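PDB 5EC6: HpuA from Kingella denitrificans ATCC 33394, which is an outer-membrane lipoprotein receptor that binds haemoglobin, probably as a step in the uptake of haem iron. Local coordinates for residues I71-Q74 with A75-G78; P59-P62 with G63-L66; R99-P102 with N103-M107. All coordinates share one frame; numbering follows the deposited sequence.

The three contacts are local turns or bends, met in series along the chain. Contact 2 and contact 1 lie at opposite ends of strand 65-74: contact 2 is the turn through which the chain enters it from strand 48-57, contact 1 the turn through which it leaves toward strand 80-81. Their centres are about 28 Å apart. Contact 3 belongs to other strands, its centre about 24 Å from that of contact 1, with nearest atoms about 9 Å apart. Contact 2 is peripheral and solvent-exposed, its centre about 34 Å from the centre of the chain against about 16 Å for each of the others. The apo structure contains no haemoglobin, so distances to that ligand are not defined here.

Contact 1: residues I71-Q74 with A75-G78; sequences ILYQ and APDG
Gln-74 and Ala-75 carry strand 65-74 into a type I beta turn, Ala-75 to Gly-78, which starts the reversal toward strand 80-81; the backbone pairing of Tyr-73 with Tyr-81 marks this as a beta hairpin. The turn is closed by Gly-78 N bonding to Ala-75 O at 2.9 Å. The Gln-74 side chain adds a second bond across the turn. With CG anti to the backbone N (chi1 -169°) and the rest of the side chain extended (chi2 -178°), its amide reaches past the turn entry, and NE2 donates to Gly-78 O over 3.1 Å. The N-H points almost straight at the oxygen (171°), which lies in the amide plane, although the nitrogen itself sits above the carbonyl plane of Gly-78. The other end of the amide is held too, since OE1 bonds to Lys-50 NZ on the adjacent strand, so both polar atoms fix the rotation of the group. Tyr-73 approaches from another direction: its buried ring meets Ala-75 obliquely, and Tyr-73 CE2 lies 3.5 Å from Ala-75 CA and 3.7 Å from Ala-75 CB. Trp-141 also packs against Tyr-73, Ala-75 and Pro-76, tying the turn to strand 136-142. Beyond the ring, Tyr-73 OH ends 3.5 Å from Pro-76 CD.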
loop_
_atom_site.group_PDB
_atom_site.type_symbol
_atom_site.label_atom_id
_atom_site.label_comp_id
_atom_site.label_asym_id
_atom_site.label_seq_id
_atom_site.Cartn_x
_atom_site.Cartn_y
_atom_site.Cartn_z
ATOM N N ILE A 71 -13.892 2.534 3.024
ATOM C CA ILE A 71 -13.407 1.721 1.903
ATOM C C ILE A 71 -13.526 0.267 2.274
ATOM O O ILE A 71 -13.105 -0.116 3.361
ATOM C CB ILE A 71 -11.910 1.981 1.623
ATOM C CG1 ILE A 71 -11.612 3.446 1.295
ATOM C CG2 ILE A 71 -11.424 1.016 0.511
ATOM C CD1 ILE A 71 -12.029 3.889 -0.075
ATOM N N LEU A 72 -14.116 -0.533 1.380
ATOM C CA LEU A 72 -14.175 -1.975 1.517
ATOM C C LEU A 72 -13.290 -2.604 0.439
ATOM O O LEU A 72 -13.094 -1.998 -0.612
ATOM C CB LEU A 72 -15.607 -2.492 1.353
ATOM C CG LEU A 72 -16.661 -1.897 2.287
ATOM C CD1 LEU A 72 -18.072 -2.428 1.954
ATOM C CD2 LEU A 72 -16.254 -2.190 3.704
ATOM N N TYR A 73 -12.795 -3.795 0.737
ATOM C CA TYR A 73 -12.039 -4.602 -0.214
ATOM C C TYR A 73 -13.036 -5.536 -0.898
ATOM O O TYR A 73 -13.682 -6.329 -0.233
ATOM C CB TYR A 73 -10.917 -5.377 0.497
ATOM C CG TYR A 73 -10.261 -6.367 -0.435
ATOM C CD1 TYR A 73 -9.442 -5.951 -1.457
ATOM C CD2 TYR A 73 -10.543 -7.703 -0.330
ATOM C CE1 TYR A 73 -8.885 -6.867 -2.347
ATOM C CE2 TYR A 73 -10.003 -8.615 -1.211
ATOM C CZ TYR A 73 -9.184 -8.197 -2.210
ATOM O OH TYR A 73 -8.652 -9.141 -3.086
ATOM N N GLN A 74 -13.154 -5.456 -2.219
ATOM C CA GLN A 74 -13.924 -6.465 -2.996
ATOM C C GLN A 74 -12.952 -7.549 -3.531
ATOM O O GLN A 74 -12.045 -7.265 -4.336
ATOM C CB GLN A 74 -14.689 -5.835 -4.160
ATOM C CG GLN A 74 -15.664 -6.830 -4.751
ATOM C CD GLN A 74 -16.433 -6.337 -5.943
ATOM O OE1 GLN A 74 -15.996 -5.486 -6.698
ATOM N NE2 GLN A 74 -17.645 -6.852 -6.089
ATOM N N ALA A 75 -13.166 -8.770 -3.076
ATOM C CA ALA A 75 -12.308 -9.878 -3.456
ATOM C C ALA A 75 -12.615 -10.285 -4.891
ATOM O O ALA A 75 -13.628 -9.903 -5.441
ATOM C CB ALA A 75 -12.522 -10.992 -2.476
ATOM N N PRO A 76 -11.719 -11.087 -5.503
ATOM C CA PRO A 76 -11.953 -11.596 -6.860
ATOM C C PRO A 76 -13.243 -12.381 -7.038
ATOM O O PRO A 76 -13.744 -12.442 -8.168
ATOM C CB PRO A 76 -10.744 -12.492 -7.113
ATOM C CG PRO A 76 -9.665 -11.979 -6.208
ATOM C CD PRO A 76 -10.426 -11.549 -4.953
ATOM N N ASP A 77 -13.779 -12.942 -5.955
ATOM C CA ASP A 77 -15.061 -13.647 -5.999
ATOM C C ASP A 77 -16.263 -12.753 -5.868
ATOM O O ASP A 77 -17.386 -13.236 -5.799
ATOM C CB ASP A 77 -15.083 -14.804 -4.957
ATOM C CG ASP A 77 -15.043 -14.335 -3.491
ATOM O OD1 ASP A 77 -15.076 -13.074 -3.239
ATOM O OD2 ASP A 77 -14.955 -15.224 -2.588
ATOM N N GLY A 78 -16.049 -11.443 -5.758
ATOM C CA GLY A 78 -17.140 -10.498 -5.719
ATOM C C GLY A 78 -17.573 -10.128 -4.283
ATOM O O GLY A 78 -18.390 -9.185 -4.113
#

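Contact 2: residues P59-P62 with G63-L66; sequences PYIP and GLML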
loop_
_atom_site.group_PDB
_atom_site.type_symbol
_atom_site.label_atom_id
_atom_site.label_comp_id
_atom_site.label_asym_id
_atom_site.label_seq_id
_atom_site.Cartn_x
_atom_site.Cartn_y
_atom_site.Cartn_z
ATOM N N PRO A 59 -23.983 3.251 18.976
ATOM C CA PRO A 59 -23.963 2.406 20.175
ATOM C C PRO A 59 -24.456 3.080 21.423
ATOM O O PRO A 59 -24.596 2.373 22.432
ATOM C CB PRO A 59 -22.476 2.063 20.353
ATOM C CG PRO A 59 -21.865 2.294 19.015
ATOM C CD PRO A 59 -22.609 3.453 18.476
ATOM N N TYR A 60 -24.560 4.416 21.385
ATOM C CA TYR A 60 -24.686 5.238 22.614
ATOM C C TYR A 60 -25.936 6.050 22.720
ATOM O O TYR A 60 -26.452 6.271 23.832
ATOM C CB TYR A 60 -23.461 6.161 22.747
ATOM C CG TYR A 60 -22.191 5.371 22.621
ATOM C CD1 TYR A 60 -21.866 4.384 23.560
ATOM C CD2 TYR A 60 -21.348 5.557 21.529
ATOM C CE1 TYR A 60 -20.714 3.637 23.431
ATOM C CE2 TYR A 60 -20.203 4.812 21.386
ATOM C CZ TYR A 60 -19.901 3.844 22.336
ATOM O OH TYR A 60 -18.784 3.065 22.184
ATOM N N ILE A 61 -26.485 6.507 21.600
ATOM C CA ILE A 61 -27.625 7.433 21.577
ATOM C C ILE A 61 -28.805 6.766 20.860
ATOM O O ILE A 61 -28.719 6.415 19.666
ATOM C CB ILE A 61 -27.266 8.749 20.846
ATOM C CG1 ILE A 61 -26.009 9.422 21.421
ATOM C CG2 ILE A 61 -28.458 9.690 20.886
ATOM C CD1 ILE A 61 -26.042 9.738 22.900
ATOM N N PRO A 62 -29.937 6.577 21.546
ATOM C CA PRO A 62 -31.056 5.925 20.922
ATOM C C PRO A 62 -31.514 6.596 19.645
ATOM O O PRO A 62 -31.626 7.794 19.574
ATOM C CB PRO A 62 -32.149 5.991 22.004
ATOM C CG PRO A 62 -31.392 6.121 23.298
ATOM C CD PRO A 62 -30.205 6.959 22.948
ATOM N N GLY A 63 -31.798 5.781 18.634
ATOM C CA GLY A 63 -32.364 6.279 17.407
ATOM C C GLY A 63 -31.388 7.000 16.465
ATOM O O GLY A 63 -31.766 7.334 15.338
ATOM N N LEU A 64 -30.171 7.267 16.919
ATOM C CA LEU A 64 -29.241 8.096 16.157
ATOM C C LEU A 64 -28.532 7.193 15.148
ATOM O O LEU A 64 -28.001 6.128 15.498
ATOM C CB LEU A 64 -28.219 8.743 17.075
ATOM C CG LEU A 64 -27.176 9.692 16.482
ATOM C CD1 LEU A 64 -27.886 10.910 15.913
ATOM C CD2 LEU A 64 -26.080 10.102 17.472
ATOM N N MET A 65 -28.556 7.634 13.908
ATOM C CA MET A 65 -27.822 6.941 12.817
ATOM C C MET A 65 -26.574 7.750 12.453
ATOM O O MET A 65 -26.629 8.985 12.261
ATOM C CB MET A 65 -28.763 6.827 11.624
ATOM C CG MET A 65 -30.064 6.085 11.911
ATOM S SD MET A 65 -29.860 4.460 12.586
ATOM C CE MET A 65 -28.936 3.668 11.255
ATOM N N LEU A 66 -25.450 7.038 12.373
ATOM C CA LEU A 66 -24.159 7.609 12.099
ATOM C C LEU A 66 -23.747 7.223 10.657
ATOM O O LEU A 66 -23.694 6.044 10.342
ATOM C CB LEU A 66 -23.138 7.053 13.074
ATOM C CG LEU A 66 -23.485 7.217 14.576
ATOM C CD1 LEU A 66 -22.495 6.501 15.429
ATOM C CD2 LEU A 66 -23.604 8.701 14.932
#
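Ile-61 and Leu-64 are the first and last residues of a type II beta turn, with Pro-62 and Gly-63 at its corners, that joins strand 48-57 to strand 65-74; their side chains run side by side in the same direction. Leu-64 has CG anti to its own N (chi1 -178°) with chi2 at 64°, bringing CD2 to 3.8 Å from Ile-61 CB. In Ile-61 the two branches are split: CG2 lies anti to N and rests 3.9 Å from Leu-64 CB, while CG1, beside the N, comes within 4.0 Å of Leu-64 CD2. Between the two residues the backbone closes the turn, Leu-64 N donating to Ile-61 O at 3.2 Å (N-H...O angle 163°), the donor lifted above the carbonyl plane. Gly-63, without a side chain, takes the positive phi of the turn's third position. Nearer the strands, Pro-59 CD approaches Leu-66 CD1 at 4.3 Å. Within segment 59-62, Pro-59 CB sits 3.6 Å above the centre of one Tyr-60 ring face. Ser-58 OG accepts from N of Tyr-60 and Ile-61. Across the contact the side chains meet through carbon alone, while the polar bonds lie in the backbone and at Ser-58 OG.

Contact 3: residues R99-P102 with N103-M107; sequences RVLP and NSHPM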
loop_
_atom_site.group_PDB
_atom_site.type_symbol
_atom_site.label_atom_id
_atom_site.label_comp_id
_atom_site.label_asym_id
_atom_site.label_seq_id
_atom_site.Cartn_x
_atom_site.Cartn_y
_atom_site.Cartn_z
ATOM N N ARG A 99 11.910 -1.210 17.111
ATOM C CA ARG A 99 10.662 -1.660 16.498
ATOM C C ARG A 99 11.015 -2.629 15.387
ATOM O O ARG A 99 11.711 -2.270 14.437
ATOM C CB ARG A 99 9.910 -0.475 15.945
ATOM C CG ARG A 99 9.361 0.473 16.996
ATOM C CD ARG A 99 8.107 -0.074 17.650
ATOM N NE ARG A 99 7.550 0.883 18.609
ATOM C CZ ARG A 99 8.063 1.146 19.817
ATOM N NH1 ARG A 99 9.149 0.515 20.266
ATOM N NH2 ARG A 99 7.472 2.051 20.592
ATOM N N VAL A 100 10.607 -3.873 15.528
ATOM C CA VAL A 100 10.892 -4.869 14.511
ATOM C C VAL A 100 9.544 -5.378 13.977
ATOM O O VAL A 100 8.693 -5.828 14.746
ATOM C CB VAL A 100 11.713 -6.040 15.056
ATOM C CG1 VAL A 100 11.933 -7.093 13.989
ATOM C CG2 VAL A 100 13.069 -5.562 15.601
ATOM N N LEU A 101 9.377 -5.343 12.657
ATOM C CA LEU A 101 8.225 -5.982 12.045
ATOM C C LEU A 101 8.481 -7.460 11.924
ATOM O O LEU A 101 9.497 -7.912 11.346
ATOM C CB LEU A 101 7.925 -5.350 10.668
ATOM C CG LEU A 101 6.628 -5.784 10.007
ATOM C CD1 LEU A 101 5.399 -5.312 10.812
ATOM C CD2 LEU A 101 6.554 -5.285 8.548
ATOM N N PRO A 102 7.573 -8.297 12.475
ATOM C CA PRO A 102 7.778 -9.737 12.263
ATOM C C PRO A 102 7.727 -10.080 10.768
ATOM O O PRO A 102 7.025 -9.382 10.033
ATOM C CB PRO A 102 6.594 -10.359 12.981
ATOM C CG PRO A 102 6.138 -9.331 13.957
ATOM C CD PRO A 102 6.392 -8.005 13.297
ATOM N N ASN A 103 8.458 -11.084 10.329
ATOM C CA ASN A 103 8.508 -11.415 8.905
ATOM C C ASN A 103 7.438 -12.376 8.412
ATOM O O ASN A 103 7.356 -12.638 7.214
ATOM C CB ASN A 103 9.875 -11.930 8.513
ATOM C CG ASN A 103 10.982 -10.926 8.768
ATOM O OD1 ASN A 103 10.787 -9.725 8.749
ATOM N ND2 ASN A 103 12.168 -11.438 8.965
ATOM N N SER A 104 6.618 -12.912 9.331
ATOM C CA SER A 104 5.548 -13.853 9.000
ATOM C C SER A 104 4.340 -13.513 9.843
ATOM O O SER A 104 4.489 -13.124 11.027
ATOM C CB SER A 104 6.006 -15.293 9.291
ATOM O OG SER A 104 5.034 -16.223 8.884
ATOM N N HIS A 105 3.149 -13.629 9.251
ATOM C CA HIS A 105 1.890 -13.202 9.856
ATOM C C HIS A 105 0.769 -14.139 9.448
ATOM O O HIS A 105 0.696 -14.593 8.311
ATOM C CB HIS A 105 1.490 -11.773 9.466
ATOM C CG HIS A 105 2.630 -10.820 9.413
ATOM N ND1 HIS A 105 2.786 -9.817 10.329
ATOM C CD2 HIS A 105 3.638 -10.675 8.518
ATOM C CE1 HIS A 105 3.870 -9.123 10.044
ATOM N NE2 HIS A 105 4.413 -9.638 8.955
ATOM N N PRO A 106 -0.118 -14.480 10.394
ATOM C CA PRO A 106 -1.292 -15.247 10.004
ATOM C C PRO A 106 -2.305 -14.401 9.202
ATOM O O PRO A 106 -2.479 -13.230 9.495
ATOM C CB PRO A 106 -1.896 -15.635 11.378
ATOM C CG PRO A 106 -1.546 -14.507 12.277
ATOM C CD PRO A 106 -0.156 -14.072 11.815
ATOM N N MET A 107 -2.953 -14.991 8.214
ATOM C CA MET A 107 -4.023 -14.340 7.485
ATOM C C MET A 107 -5.350 -14.689 8.136
ATOM O O MET A 107 -5.498 -15.784 8.712
ATOM C CB MET A 107 -4.019 -14.814 6.045
ATOM C CG MET A 107 -2.680 -14.562 5.343
ATOM S SD MET A 107 -2.636 -15.083 3.608
ATOM C CE MET A 107 -3.695 -13.911 2.805
HETATM O O HOH W 1 11.761 -7.478 9.993
#
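A bend between strand 99-100 and strand 104-109 brings Leu-101 and Pro-102 against Asn-103 and His-105. Asn-103 makes the bend: its backbone angles (-88°, -5°) interrupt the extended conformation on either side. Its CG lies anti to the carbonyl carbon and beside the N (chi1 -60°), which swings OD1 back over the preceding backbone, 3.4 Å from Leu-101 O. These two oxygens are both acceptors, and a water donates to each, 2.7 Å from Leu-101 O and 2.7 Å from Asn-103 OD1. More acceptors lie within its reach than it has protons, so it may not serve both at once. On the far side of the bend the buried His-105 ring turns back toward Pro-102, with NE2 2.8 Å from Pro-102 O, which approaches the ring obliquely. The polar atoms of the ring have partners beyond the bend: NE2 bonds to Thr-191 OG1 and ND1 to the backbone N of Ile-90, which pins the ring's rotation. Leu-101 crosses the ring at about a right angle, its CD1 coming to CE1 of His-105 near the ring plane at 4.2 Å. Backbone bonds of Leu-101 with Tyr-194, Asn-103 with Thr-191 and His-105 with Ala-189 run through the bend: two short strands joined by it, each antiparallel to its own partner, 195-196 and 188-191, as in the strand-rich fold of HpuA.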